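Local coordinates for phosphoribosyl-aminoimidazole carboxylase (Aspergillus clavatus, PDB 3K5I), which probably uses ATP and bicarbonate to carboxylate 5-aminoimidazole ribonucleotide, forming N5-carboxyaminoimidazole ribonucleotide in purine biosynthesis, at residues I136-H141 with I283-I288; L159-M164 with F178-Q183; M164-T169 with Y199-A204; E209-V214 with V227-E232. All coordinates share one frame; numbering follows the deposited sequence.

Overall arrangement
All four contacts belong to the ATP-grasp region. Contacts 1, 3 and 4 converge on ADP from different elements, and contact 2 reaches it through Met164, shared with contact 3. Contacts 2 and 3 both use strand 163-167, which runs between strands 177-180 and 198-202 in a four-stranded antiparallel sheet. Contacts 1 and 4 reach the larger eight-stranded sheet. Contacts 3 and 4 are buried, and charged or amide side chains there turn onto the nucleotide. Contact 1 is partly buried and mostly apolar, although its strand goes on to a magnesium ligand. Contact 2, about 23 Å from contact 4 between centres, is the most peripheral and carries its polar side chains at an exposed hairpin.

Contact 1: residues I136-H141 with I283-I288; sequences IPMAEH and IMLCEI. With MG (magnesium ion), chain H; ADP (adenosine-5'-diphosphate), chain G.
The peptide plane joining Met138 to Ala139 has one face overlain by the thioether of Met284, whose CE sits 3.2 Å from Ala139 N; at the preceding peptide, Leu285 N approaches Pro137 O from above the carbonyl plane, 40° out of it. This is a joint of the ATP-grasp fold: the loop that follows helix 124-132 passes along strand 283-289, an outermost strand of the large antiparallel sheet. The Leu285 N to Pro137 O hydrogen bond is long at 3.3 Å but fairly straight. Beside it, the Pro137 ring turns CG against Ile283 O, 3.3 Å away. Met284 reaches the loop because CG lies opposite its backbone N (chi1 -160°) and the chain then bends at its last two torsions, which also carries CE to within 3.6 Å of Ala139 CB. Leu285 supplies the second apolar group. Its CB packs on Ile136 CG2 at 3.7 Å, while Leu285 CD2 runs alongside Met138 CE at 3.9 Å, the two side chains pointing the same way. Helix 124-132 backs both Met138 and Leu285, and helix 248-263 touches Ile136 and Leu285 as well. Farther along the strand, Cys286 and Glu287 both face Glu274 in a classic beta bulge. Glu287 then points to the nucleotide, and magnesium takes two oxygens of ADP, two waters, Glu274 OE2 and Glu287 OE2, the last at 2.0 Å.

Contact 2: residues L159-M164 with F178-Q183; sequences LGYPLM and FRVNSQ
Phe178 lies on the returning strand, 177-180, of a beta hairpin, and the peptide that leads from it to Arg179 is touched by Met164 SD, 3.7 Å from Arg179 N. The Phe178 ring itself turns to the other side, onto helix 186-192. Arg179 pairs with Met164 in a non-hydrogen-bonded antiparallel pair and lays one face of its guanidinium over Pro162, with Pro162 CG 3.7 Å above the plane and offset toward the rim. Val180 follows in a hydrogen-bonded pair with Leu163. Its N gives a nearly straight bond of 2.7 Å to Leu163 O; the return bond to Val180 O is less certain, since that oxygen is crowded in the model. The side chains of this pair lie alongside each other, and Leu163 CD1 is pressed tightly against Val180 CB at 3.2 Å. Asn181 leaves the strand, its CG turned opposite the carbonyl carbon (chi1 -68°), which brings the amide back toward Arg179. Asn181 OD1, in the guanidinium plane, accepts from both Arg179 NE and Arg179 NH1, each at 2.6 Å. The backbone O of Asn181 meets Tyr161 CB, next to the cis peptide before Pro162. The link from Ser182 to Gln183 runs over one face of the Tyr161 ring, with Gln183 N 3.8 Å above it. Gln183 CB lies near Tyr161 OH, a buried hydroxyl with no partner. The arginine's bonds to Asn181 stay within segment 178-183; the hairpin arms are joined by backbone bonds, the Leu163-Val180 apolar pair, and the Arg179 and Tyr161 faces against Pro162 and the 182-183 peptide.

Contact 3: residues M164-T169 with Y199-A204; sequences MLKSKT and YAEKWA. With ADP (adenosine-5'-diphosphate), chain G.
Strands 164-167 and 199-202 run antiparallel, their axes 4.8 Å apart at closest approach and inclined at 145°. Hydrogen-bonded pairs Met164–Glu201 and Lys166–Tyr199 flank the non-hydrogen-bonded pair Leu165–Ala200, and each hydrogen-bonded pair exchanges two backbone bonds. They are neighbours in the four-stranded antiparallel sheet of the ATP-grasp fold, and the face bearing Met164, Lys166, Tyr199 and Glu201 is turned to ADP. Lys166, extended beyond CG, crosses the Tyr199 side chain with CD 3.3 Å from the phenol OH, and so carries NZ to three acceptors. Lys166 NZ donates to the alpha-phosphate O2A at 2.5 Å and to adenine N7 at 2.7 Å of ADP. Lys166 NZ also forms a 3.0 Å salt bridge with Glu201 OE1, meeting the carboxylate from 40° above its plane. The salt bridge fixes NZ between the carboxylate and the alpha-phosphate. Lys168 packs CG near the Tyr199 ring and sends NZ away to Glu143. Past the strand, Trp203 presents a ring face to the adenine, whose C2 lies 3.4 Å above it, over its centre. Met164 CE touches both the tryptophan, at CH2, and the base, at C4. Lys202 O and Glu201 OE1 receive weak bonds from adenine N6, while Ala204 N donates to adenine N1 at 2.9 Å.

Contact 4: residues E209-V214 with V227-E232; sequences ELAVIV and VETVQE. With NA (sodium ion), chain E; ADP (adenosine-5'-diphosphate), chain G.
Glu209 and Gln231 both set CG opposite the carbonyl carbon (chi1 -81° and -89°); the glutamate then runs out extended, whereas the glutamine bends at chi2, and the two ends meet beside the ribose of ADP. Gln231 NE2 donates to Glu209 OE1 at 2.7 Å, with the acceptor in the amide plane but the donor well above the carboxylate plane, as the two planes stand 86° apart. Glu209 OE1 also accepts from ribose O2' of ADP at 3.1 Å and from a water, and these three bonds restrict the rotation of the carboxylate. That water accepts from Gln231 N and is a ligand of sodium. The ion is also coordinated by Gln231 O, 2.5 Å away. A second, weak bond runs from Gln231 NE2 to Thr229 OG1. Beneath this polar end lies an antiparallel ladder. Ala211 N donates to Val227 O and Val227 N to Ala211 O, both at 3.1 Å. Thr229 N donates to Glu209 O at 2.9 Å; in the opposite sense these two residues are bridged by a water, which accepts from Glu209 N and donates to Thr229 O. Toward the apolar end Ala211 CB lies 4.1 Å from Thr229 CG2 and also touches Val227 CG2. On the other face Leu210 sits opposite Glu228, whose carboxylate pairs with Arg244. Strands 206-216 and 221-232 thus form a hairpin in the larger sheet of the ATP-grasp fold, and its Glu209 provides the acidic ribose-binding element of the nucleotide site.

Contact 1: residues I136-H141 with I283-I288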
# COMPACT_ATOMS: atom_id res chain seq x y z
N ILE A 136 10.75 -8.59 34.45
CA ILE A 136 11.45 -8.67 33.19
C ILE A 136 12.95 -9.00 33.23
O ILE A 136 13.72 -8.23 33.81
CB ILE A 136 11.07 -7.48 32.27
CG1 ILE A 136 9.55 -7.38 32.18
CG2 ILE A 136 11.56 -7.69 30.83
CD1 ILE A 136 8.80 -8.70 32.19
N PRO A 137 13.34 -10.12 32.61
CA PRO A 137 14.73 -10.56 32.53
C PRO A 137 15.29 -9.58 31.49
O PRO A 137 14.60 -9.25 30.53
CB PRO A 137 14.65 -11.99 31.94
CG PRO A 137 13.42 -11.99 31.13
CD PRO A 137 12.47 -10.99 31.79
N MET A 138 16.51 -9.11 31.71
CA MET A 138 17.19 -8.17 30.83
C MET A 138 18.62 -8.07 31.31
O MET A 138 18.90 -8.16 32.50
CB MET A 138 16.66 -6.76 31.06
CG MET A 138 16.54 -6.35 32.53
SD MET A 138 15.10 -5.24 32.87
CE MET A 138 14.52 -4.82 31.21
N ALA A 139 19.52 -7.85 30.35
CA ALA A 139 20.96 -7.70 30.56
C ALA A 139 21.37 -6.81 31.73
O ALA A 139 20.80 -5.77 31.99
CB ALA A 139 21.67 -7.18 29.27
N GLU A 140 22.39 -7.23 32.44
CA GLU A 140 22.94 -6.51 33.56
C GLU A 140 23.49 -5.18 33.10
O GLU A 140 24.05 -5.08 32.01
CB GLU A 140 24.16 -7.29 34.03
CG GLU A 140 24.75 -6.73 35.28
CD GLU A 140 25.35 -7.81 36.14
OE1 GLU A 140 25.93 -7.40 37.15
OE2 GLU A 140 25.25 -9.02 35.78
N HIS A 141 23.43 -4.17 33.97
CA HIS A 141 24.00 -2.93 33.51
C HIS A 141 24.48 -2.16 34.70
O HIS A 141 24.39 -2.64 35.84
CB HIS A 141 22.96 -2.15 32.71
CG HIS A 141 21.71 -1.83 33.45
ND1 HIS A 141 20.49 -2.36 33.09
CD2 HIS A 141 21.49 -1.02 34.52
CE1 HIS A 141 19.56 -1.90 33.92
NE2 HIS A 141 20.14 -1.08 34.79
N ILE A 283 14.89 -16.66 27.40
CA ILE A 283 14.70 -15.36 26.79
C ILE A 283 14.92 -14.11 27.59
O ILE A 283 14.65 -13.99 28.80
CB ILE A 283 13.44 -15.28 25.89
CG1 ILE A 283 13.44 -16.47 24.94
CG2 ILE A 283 13.48 -14.05 25.00
CD1 ILE A 283 12.09 -16.67 24.18
N MET A 284 15.43 -13.15 26.83
CA MET A 284 15.74 -11.86 27.39
C MET A 284 15.09 -10.77 26.54
O MET A 284 14.91 -10.83 25.32
CB MET A 284 17.25 -11.71 27.42
CG MET A 284 17.75 -10.69 28.37
SD MET A 284 19.11 -11.48 29.30
CE MET A 284 20.45 -10.51 28.80
N LEU A 285 14.70 -9.75 27.27
CA LEU A 285 14.10 -8.64 26.58
C LEU A 285 15.32 -7.79 26.20
O LEU A 285 16.33 -7.82 26.91
CB LEU A 285 13.16 -7.91 27.54
CG LEU A 285 12.62 -6.66 26.85
CD1 LEU A 285 11.09 -6.49 26.92
CD2 LEU A 285 13.37 -5.54 27.52
N CYS A 286 15.28 -7.14 25.03
CA CYS A 286 16.38 -6.29 24.58
C CYS A 286 15.88 -4.86 24.77
O CYS A 286 16.60 -4.01 25.26
CB CYS A 286 16.72 -6.48 23.10
SG CYS A 286 17.95 -5.20 22.66
N GLU A 287 14.63 -4.58 24.41
CA GLU A 287 14.06 -3.25 24.56
C GLU A 287 12.62 -3.30 24.07
O GLU A 287 12.20 -4.23 23.36
CB GLU A 287 14.83 -2.19 23.77
CG GLU A 287 14.33 -1.87 22.36
CD GLU A 287 15.21 -0.79 21.70
OE1 GLU A 287 15.63 0.11 22.45
OE2 GLU A 287 15.55 -0.81 20.50
N ILE A 288 11.85 -2.32 24.55
CA ILE A 288 10.44 -2.19 24.22
C ILE A 288 10.26 -0.76 23.66
O ILE A 288 10.88 0.18 24.17
CB ILE A 288 9.44 -2.41 25.37
CG1 ILE A 288 8.01 -2.49 24.81
CG2 ILE A 288 9.55 -1.31 26.48
CD1 ILE A 288 6.85 -2.84 25.79
MG MG H . 16.48 -2.03 19.18
PB ADP G . 18.50 1.02 19.45
O1B ADP G . 19.27 2.09 18.79
O2B ADP G . 17.51 1.91 20.16
O3B ADP G . 17.53 -0.10 18.93
PA ADP G . 19.34 -1.40 21.00
O1A ADP G . 18.14 -2.15 20.61
O2A ADP G . 19.56 -1.57 22.48
O3A ADP G . 19.31 0.13 20.51
O5' ADP G . 20.50 -2.21 20.24
C5' ADP G . 20.39 -2.56 18.85
C4' ADP G . 20.99 -3.93 18.63
O4' ADP G . 22.37 -3.94 19.09
C3' ADP G . 20.43 -5.11 19.40
O3' ADP G . 19.46 -5.69 18.52
C2' ADP G . 21.57 -6.13 19.49
O2' ADP G . 22.01 -6.56 18.16
C1' ADP G . 22.65 -5.11 19.78
N9 ADP G . 22.77 -5.04 21.23
C8 ADP G . 22.08 -4.18 22.02
N7 ADP G . 22.28 -4.46 23.33
C5 ADP G . 23.19 -5.50 23.29
C6 ADP G . 23.89 -6.14 24.36
N6 ADP G . 23.86 -6.10 25.57
N1 ADP G . 24.73 -7.15 23.99
C2 ADP G . 25.01 -7.48 22.67
N3 ADP G . 24.46 -6.81 21.70
C4 ADP G . 23.55 -5.86 22.01
O HOH W 1 15.60 -1.02 17.70
O HOH W 2 17.83 -3.27 17.87

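Contact 2: residues L159-M164 with F178-Q183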
# COMPACT_ATOMS: atom_id res chain seq x y z
N LEU A 159 31.25 -5.73 34.70
CA LEU A 159 30.50 -6.60 33.75
C LEU A 159 31.25 -7.17 32.53
O LEU A 159 30.68 -7.80 31.62
CB LEU A 159 29.14 -6.04 33.33
CG LEU A 159 28.64 -4.70 33.86
CD1 LEU A 159 28.80 -3.68 32.75
CD2 LEU A 159 27.23 -4.86 34.22
N GLY A 160 32.56 -6.92 32.53
CA GLY A 160 33.43 -7.43 31.47
C GLY A 160 33.38 -6.88 30.05
O GLY A 160 32.59 -5.99 29.73
N TYR A 161 34.22 -7.44 29.19
CA TYR A 161 34.26 -6.98 27.81
C TYR A 161 34.01 -8.11 26.85
O TYR A 161 34.27 -9.26 27.21
CB TYR A 161 35.66 -6.47 27.49
CG TYR A 161 36.00 -5.24 28.29
CD1 TYR A 161 35.63 -3.98 27.82
CD2 TYR A 161 36.64 -5.31 29.52
CE1 TYR A 161 35.90 -2.83 28.57
CE2 TYR A 161 36.94 -4.16 30.27
CZ TYR A 161 36.57 -2.91 29.79
OH TYR A 161 36.86 -1.77 30.52
N PRO A 162 33.48 -7.78 25.68
CA PRO A 162 33.18 -6.40 25.40
C PRO A 162 31.91 -6.09 26.18
O PRO A 162 31.34 -6.91 26.90
CB PRO A 162 32.76 -6.46 23.93
CG PRO A 162 31.97 -7.79 23.88
CD PRO A 162 32.63 -8.70 24.89
N LEU A 163 31.42 -4.88 25.97
CA LEU A 163 30.19 -4.48 26.61
C LEU A 163 29.53 -3.48 25.65
O LEU A 163 30.15 -2.92 24.75
CB LEU A 163 30.48 -3.84 27.96
CG LEU A 163 31.60 -2.81 28.15
CD1 LEU A 163 30.94 -1.58 27.47
CD2 LEU A 163 31.99 -2.54 29.66
N MET A 164 28.23 -3.25 25.83
CA MET A 164 27.59 -2.32 24.91
C MET A 164 27.50 -0.96 25.56
O MET A 164 26.85 -0.85 26.59
CB MET A 164 26.19 -2.82 24.51
CG MET A 164 25.52 -2.00 23.39
SD MET A 164 26.69 -1.87 22.05
CE MET A 164 26.36 -3.29 21.30
N PHE A 178 27.55 1.79 21.48
CA PHE A 178 28.95 1.73 21.15
C PHE A 178 29.55 0.55 21.87
O PHE A 178 29.66 0.53 23.09
CB PHE A 178 29.73 2.96 21.50
CG PHE A 178 31.09 3.03 20.87
CD1 PHE A 178 31.30 3.81 19.73
CD2 PHE A 178 32.16 2.34 21.41
CE1 PHE A 178 32.54 3.92 19.12
CE2 PHE A 178 33.43 2.44 20.83
CZ PHE A 178 33.62 3.22 19.64
N ARG A 179 29.91 -0.42 21.04
CA ARG A 179 30.56 -1.64 21.49
C ARG A 179 31.93 -1.33 22.06
O ARG A 179 32.78 -0.72 21.40
CB ARG A 179 30.87 -2.55 20.31
CG ARG A 179 31.24 -3.93 20.93
CD ARG A 179 31.02 -5.13 19.99
NE ARG A 179 32.10 -6.11 20.18
CZ ARG A 179 32.06 -7.40 19.87
NH1 ARG A 179 33.13 -8.15 20.15
NH2 ARG A 179 31.00 -7.93 19.29
N VAL A 180 32.15 -1.76 23.30
CA VAL A 180 33.44 -1.53 23.93
C VAL A 180 34.07 -2.93 24.03
O VAL A 180 33.50 -3.76 24.71
CB VAL A 180 33.21 -0.90 25.29
CG1 VAL A 180 34.56 -0.51 25.85
CG2 VAL A 180 32.25 0.31 25.20
N ASN A 181 35.17 -3.24 23.35
CA ASN A 181 35.77 -4.58 23.38
C ASN A 181 36.89 -4.76 24.39
O ASN A 181 37.14 -5.85 24.90
CB ASN A 181 36.36 -4.97 22.01
CG ASN A 181 35.29 -5.18 20.97
OD1 ASN A 181 34.52 -6.12 21.09
ND2 ASN A 181 35.24 -4.32 19.94
N SER A 182 37.55 -3.64 24.66
CA SER A 182 38.66 -3.62 25.60
C SER A 182 38.67 -2.29 26.29
O SER A 182 37.97 -1.37 25.89
CB SER A 182 39.98 -3.62 24.81
OG SER A 182 40.51 -2.31 24.57
N GLN A 183 39.50 -2.23 27.31
CA GLN A 183 39.64 -1.02 28.09
C GLN A 183 40.37 0.01 27.26
O GLN A 183 40.47 1.17 27.63
CB GLN A 183 40.44 -1.42 29.32
CG GLN A 183 41.10 -0.33 30.12
CD GLN A 183 41.70 -0.96 31.37
OE1 GLN A 183 41.70 -2.19 31.50
NE2 GLN A 183 42.20 -0.14 32.28

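Contact 3: residues M164-T169 with Y199-A204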
# COMPACT_ATOMS: atom_id res chain seq x y z
N MET A 164 28.23 -3.25 25.83
CA MET A 164 27.59 -2.32 24.91
C MET A 164 27.50 -0.96 25.56
O MET A 164 26.85 -0.85 26.59
CB MET A 164 26.19 -2.82 24.51
CG MET A 164 25.52 -2.00 23.39
SD MET A 164 26.69 -1.87 22.05
CE MET A 164 26.36 -3.29 21.30
N LEU A 165 28.17 0.05 25.02
CA LEU A 165 28.02 1.33 25.70
C LEU A 165 26.77 1.97 25.14
O LEU A 165 26.62 1.99 23.93
CB LEU A 165 29.18 2.30 25.47
CG LEU A 165 29.22 3.57 26.34
CD1 LEU A 165 29.03 3.36 27.89
CD2 LEU A 165 30.47 4.50 26.04
N LYS A 166 25.90 2.51 25.99
CA LYS A 166 24.68 3.10 25.43
C LYS A 166 24.23 4.43 26.05
O LYS A 166 24.32 4.59 27.27
CB LYS A 166 23.51 2.14 25.66
CG LYS A 166 23.69 0.68 25.32
CD LYS A 166 22.32 -0.03 25.20
CE LYS A 166 22.32 -1.43 24.50
NZ LYS A 166 21.02 -2.29 24.44
N SER A 167 23.71 5.32 25.21
CA SER A 167 23.15 6.61 25.60
C SER A 167 21.78 6.25 26.15
O SER A 167 21.02 5.43 25.57
CB SER A 167 22.81 7.54 24.40
OG SER A 167 22.16 8.72 24.90
N LYS A 168 21.45 6.86 27.27
CA LYS A 168 20.13 6.61 27.85
C LYS A 168 19.05 7.31 27.00
O LYS A 168 17.94 6.85 26.74
CB LYS A 168 20.14 7.23 29.24
CG LYS A 168 20.99 6.46 30.25
CD LYS A 168 20.79 7.23 31.58
CE LYS A 168 21.53 6.81 32.83
NZ LYS A 168 20.68 7.07 34.07
N THR A 169 19.36 8.48 26.47
CA THR A 169 18.29 9.11 25.72
C THR A 169 18.66 9.29 24.27
O THR A 169 19.83 9.15 23.86
CB THR A 169 18.14 10.54 26.27
OG1 THR A 169 19.43 11.14 26.20
CG2 THR A 169 17.79 10.48 27.74
N TYR A 199 25.01 4.54 30.17
CA TYR A 199 24.98 3.39 31.06
C TYR A 199 25.59 2.32 30.16
O TYR A 199 25.61 2.44 28.95
CB TYR A 199 23.61 3.03 31.61
CG TYR A 199 22.75 2.36 30.59
CD1 TYR A 199 22.14 3.14 29.61
CD2 TYR A 199 22.59 0.98 30.58
CE1 TYR A 199 21.32 2.54 28.71
CE2 TYR A 199 21.79 0.37 29.63
CZ TYR A 199 21.19 1.18 28.69
OH TYR A 199 20.35 0.76 27.70
N ALA A 200 26.17 1.27 30.73
CA ALA A 200 26.77 0.19 29.94
C ALA A 200 25.98 -1.08 30.16
O ALA A 200 25.36 -1.25 31.22
CB ALA A 200 28.24 -0.00 30.37
N GLU A 201 26.01 -1.98 29.18
CA GLU A 201 25.22 -3.16 29.47
C GLU A 201 26.13 -4.39 29.38
O GLU A 201 27.03 -4.45 28.54
CB GLU A 201 24.08 -3.12 28.45
CG GLU A 201 22.71 -3.00 29.07
CD GLU A 201 21.63 -3.15 28.01
OE1 GLU A 201 21.93 -3.70 26.93
OE2 GLU A 201 20.49 -2.71 28.24
N LYS A 202 25.92 -5.38 30.24
CA LYS A 202 26.78 -6.55 30.17
C LYS A 202 26.44 -7.17 28.82
O LYS A 202 25.28 -7.07 28.39
CB LYS A 202 26.47 -7.52 31.31
CG LYS A 202 26.75 -8.97 30.95
CD LYS A 202 26.81 -9.80 32.24
CE LYS A 202 28.20 -9.84 32.84
NZ LYS A 202 28.24 -10.66 34.09
N TRP A 203 27.41 -7.79 28.16
CA TRP A 203 27.17 -8.39 26.85
C TRP A 203 26.01 -9.34 26.81
O TRP A 203 25.73 -10.04 27.79
CB TRP A 203 28.37 -9.20 26.33
CG TRP A 203 28.29 -9.30 24.84
CD1 TRP A 203 28.08 -10.40 24.06
CD2 TRP A 203 28.43 -8.21 23.93
NE1 TRP A 203 28.09 -10.06 22.71
CE2 TRP A 203 28.28 -8.71 22.62
CE3 TRP A 203 28.62 -6.85 24.11
CZ2 TRP A 203 28.36 -7.91 21.51
CZ3 TRP A 203 28.72 -6.07 23.00
CH2 TRP A 203 28.59 -6.58 21.73
N ALA A 204 25.35 -9.41 25.65
CA ALA A 204 24.24 -10.36 25.50
C ALA A 204 24.67 -11.39 24.44
O ALA A 204 24.70 -11.11 23.23
CB ALA A 204 22.96 -9.66 25.10
PB ADP G . 18.50 1.02 19.45
O1B ADP G . 19.27 2.09 18.79
O2B ADP G . 17.51 1.91 20.16
O3B ADP G . 17.53 -0.10 18.93
PA ADP G . 19.34 -1.40 21.00
O1A ADP G . 18.14 -2.15 20.61
O2A ADP G . 19.56 -1.57 22.48
O3A ADP G . 19.31 0.13 20.51
O5' ADP G . 20.50 -2.21 20.24
C5' ADP G . 20.39 -2.56 18.85
C4' ADP G . 20.99 -3.93 18.63
O4' ADP G . 22.37 -3.94 19.09
C3' ADP G . 20.43 -5.11 19.40
O3' ADP G . 19.46 -5.69 18.52
C2' ADP G . 21.57 -6.13 19.49
O2' ADP G . 22.01 -6.56 18.16
C1' ADP G . 22.65 -5.11 19.78
N9 ADP G . 22.77 -5.04 21.23
C8 ADP G . 22.08 -4.18 22.02
N7 ADP G . 22.28 -4.46 23.33
C5 ADP G . 23.19 -5.50 23.29
C6 ADP G . 23.89 -6.14 24.36
N6 ADP G . 23.86 -6.10 25.57
N1 ADP G . 24.73 -7.15 23.99
C2 ADP G . 25.01 -7.48 22.67
N3 ADP G . 24.46 -6.81 21.70
C4 ADP G . 23.55 -5.86 22.01

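Contact 4: residues E209-V214 with V227-E232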
# COMPACT_ATOMS: atom_id res chain seq x y z
N GLU A 209 18.01 -13.01 17.58
CA GLU A 209 17.20 -11.96 18.17
C GLU A 209 15.81 -12.08 17.65
O GLU A 209 15.54 -12.40 16.48
CB GLU A 209 17.74 -10.61 17.70
CG GLU A 209 18.92 -10.22 18.50
CD GLU A 209 19.39 -8.85 18.16
OE1 GLU A 209 20.10 -8.78 17.13
OE2 GLU A 209 19.13 -7.89 18.93
N LEU A 210 14.91 -11.73 18.55
CA LEU A 210 13.51 -11.78 18.19
C LEU A 210 12.73 -10.52 18.53
O LEU A 210 13.09 -9.70 19.37
CB LEU A 210 12.87 -12.96 18.93
CG LEU A 210 13.73 -14.23 18.84
CD1 LEU A 210 13.55 -15.02 20.11
CD2 LEU A 210 13.24 -15.10 17.68
N ALA A 211 11.62 -10.41 17.84
CA ALA A 211 10.74 -9.29 18.10
C ALA A 211 9.26 -9.69 17.99
O ALA A 211 8.91 -10.52 17.15
CB ALA A 211 11.12 -8.17 17.08
N VAL A 212 8.36 -9.13 18.80
CA VAL A 212 6.90 -9.40 18.69
C VAL A 212 6.25 -8.02 18.62
O VAL A 212 6.51 -7.16 19.49
CB VAL A 212 6.25 -10.21 19.92
CG1 VAL A 212 4.61 -10.37 19.81
CG2 VAL A 212 6.81 -11.66 19.84
N ILE A 213 5.39 -7.79 17.64
CA ILE A 213 4.62 -6.54 17.57
C ILE A 213 3.29 -6.79 18.38
O ILE A 213 2.50 -7.62 17.94
CB ILE A 213 4.11 -6.16 16.13
CG1 ILE A 213 5.18 -5.54 15.21
CG2 ILE A 213 3.01 -5.13 16.25
CD1 ILE A 213 6.36 -4.80 15.96
N VAL A 214 3.07 -6.10 19.52
CA VAL A 214 1.88 -6.19 20.37
C VAL A 214 0.93 -5.03 20.13
O VAL A 214 1.35 -3.91 19.87
CB VAL A 214 2.11 -6.25 21.92
CG1 VAL A 214 0.72 -6.36 22.69
CG2 VAL A 214 2.84 -7.51 22.29
N VAL A 227 8.93 -12.85 15.07
CA VAL A 227 9.82 -12.74 13.91
C VAL A 227 11.29 -12.76 14.40
O VAL A 227 11.62 -12.57 15.60
CB VAL A 227 9.59 -11.53 13.00
CG1 VAL A 227 8.16 -11.53 12.43
CG2 VAL A 227 9.88 -10.34 13.76
N GLU A 228 12.18 -13.10 13.47
CA GLU A 228 13.61 -13.25 13.74
C GLU A 228 14.23 -12.05 13.09
O GLU A 228 13.99 -11.82 11.90
CB GLU A 228 14.02 -14.38 12.78
CG GLU A 228 15.52 -14.41 12.59
CD GLU A 228 15.90 -15.67 11.84
OE1 GLU A 228 15.03 -16.42 11.36
OE2 GLU A 228 17.10 -15.89 11.70
N THR A 229 15.06 -11.31 13.82
CA THR A 229 15.63 -10.15 13.19
C THR A 229 17.14 -10.25 13.14
O THR A 229 17.74 -10.95 13.95
CB THR A 229 15.29 -8.89 14.03
OG1 THR A 229 15.63 -9.04 15.42
CG2 THR A 229 13.82 -8.75 14.03
N VAL A 230 17.76 -9.54 12.22
CA VAL A 230 19.22 -9.57 12.15
C VAL A 230 19.73 -8.15 12.14
O VAL A 230 19.37 -7.31 11.29
CB VAL A 230 19.81 -10.38 10.97
CG1 VAL A 230 21.33 -10.43 11.14
CG2 VAL A 230 19.19 -11.81 10.88
N GLN A 231 20.60 -7.87 13.11
CA GLN A 231 21.13 -6.53 13.26
C GLN A 231 22.61 -6.52 12.97
O GLN A 231 23.29 -7.49 13.24
CB GLN A 231 20.97 -6.03 14.71
CG GLN A 231 19.67 -5.30 15.04
CD GLN A 231 18.50 -6.23 14.78
OE1 GLN A 231 17.59 -5.91 14.00
NE2 GLN A 231 18.54 -7.44 15.40
N GLU A 232 23.08 -5.41 12.43
CA GLU A 232 24.52 -5.25 12.20
C GLU A 232 24.90 -3.82 12.53
O GLU A 232 24.27 -2.86 12.07
CB GLU A 232 25.10 -5.71 10.86
CG GLU A 232 24.16 -5.81 9.68
CD GLU A 232 24.81 -5.31 8.40
OE1 GLU A 232 25.41 -6.14 7.66
OE2 GLU A 232 24.74 -4.09 8.13
NA NA E . 24.07 -9.20 14.87
PB ADP G . 18.50 1.02 19.45
O1B ADP G . 19.27 2.09 18.79
O2B ADP G . 17.51 1.91 20.16
O3B ADP G . 17.53 -0.10 18.93
PA ADP G . 19.34 -1.40 21.00
O1A ADP G . 18.14 -2.15 20.61
O2A ADP G . 19.56 -1.57 22.48
O3A ADP G . 19.31 0.13 20.51
O5' ADP G . 20.50 -2.21 20.24
C5' ADP G . 20.39 -2.56 18.85
C4' ADP G . 20.99 -3.93 18.63
O4' ADP G . 22.37 -3.94 19.09
C3' ADP G . 20.43 -5.11 19.40
O3' ADP G . 19.46 -5.69 18.52
C2' ADP G . 21.57 -6.13 19.49
O2' ADP G . 22.01 -6.56 18.16
C1' ADP G . 22.65 -5.11 19.78
N9 ADP G . 22.77 -5.04 21.23
C8 ADP G . 22.08 -4.18 22.02
N7 ADP G . 22.28 -4.46 23.33
C5 ADP G . 23.19 -5.50 23.29
C6 ADP G . 23.89 -6.14 24.36
N6 ADP G . 23.86 -6.10 25.57
N1 ADP G . 24.73 -7.15 23.99
C2 ADP G . 25.01 -7.48 22.67
N3 ADP G . 24.46 -6.81 21.70
C4 ADP G . 23.55 -5.86 22.01
O HOH W 3 21.56 -9.69 15.15
O HOH W 4 19.23 -13.23 14.89
O HOH W 5 14.82 -7.89 17.77
O HOH W 6 26.46 -7.94 13.71
O HOH W 7 24.53 -10.19 12.57
O HOH W 8 25.29 -11.19 15.65
O HOH W 9 23.79 -7.35 17.14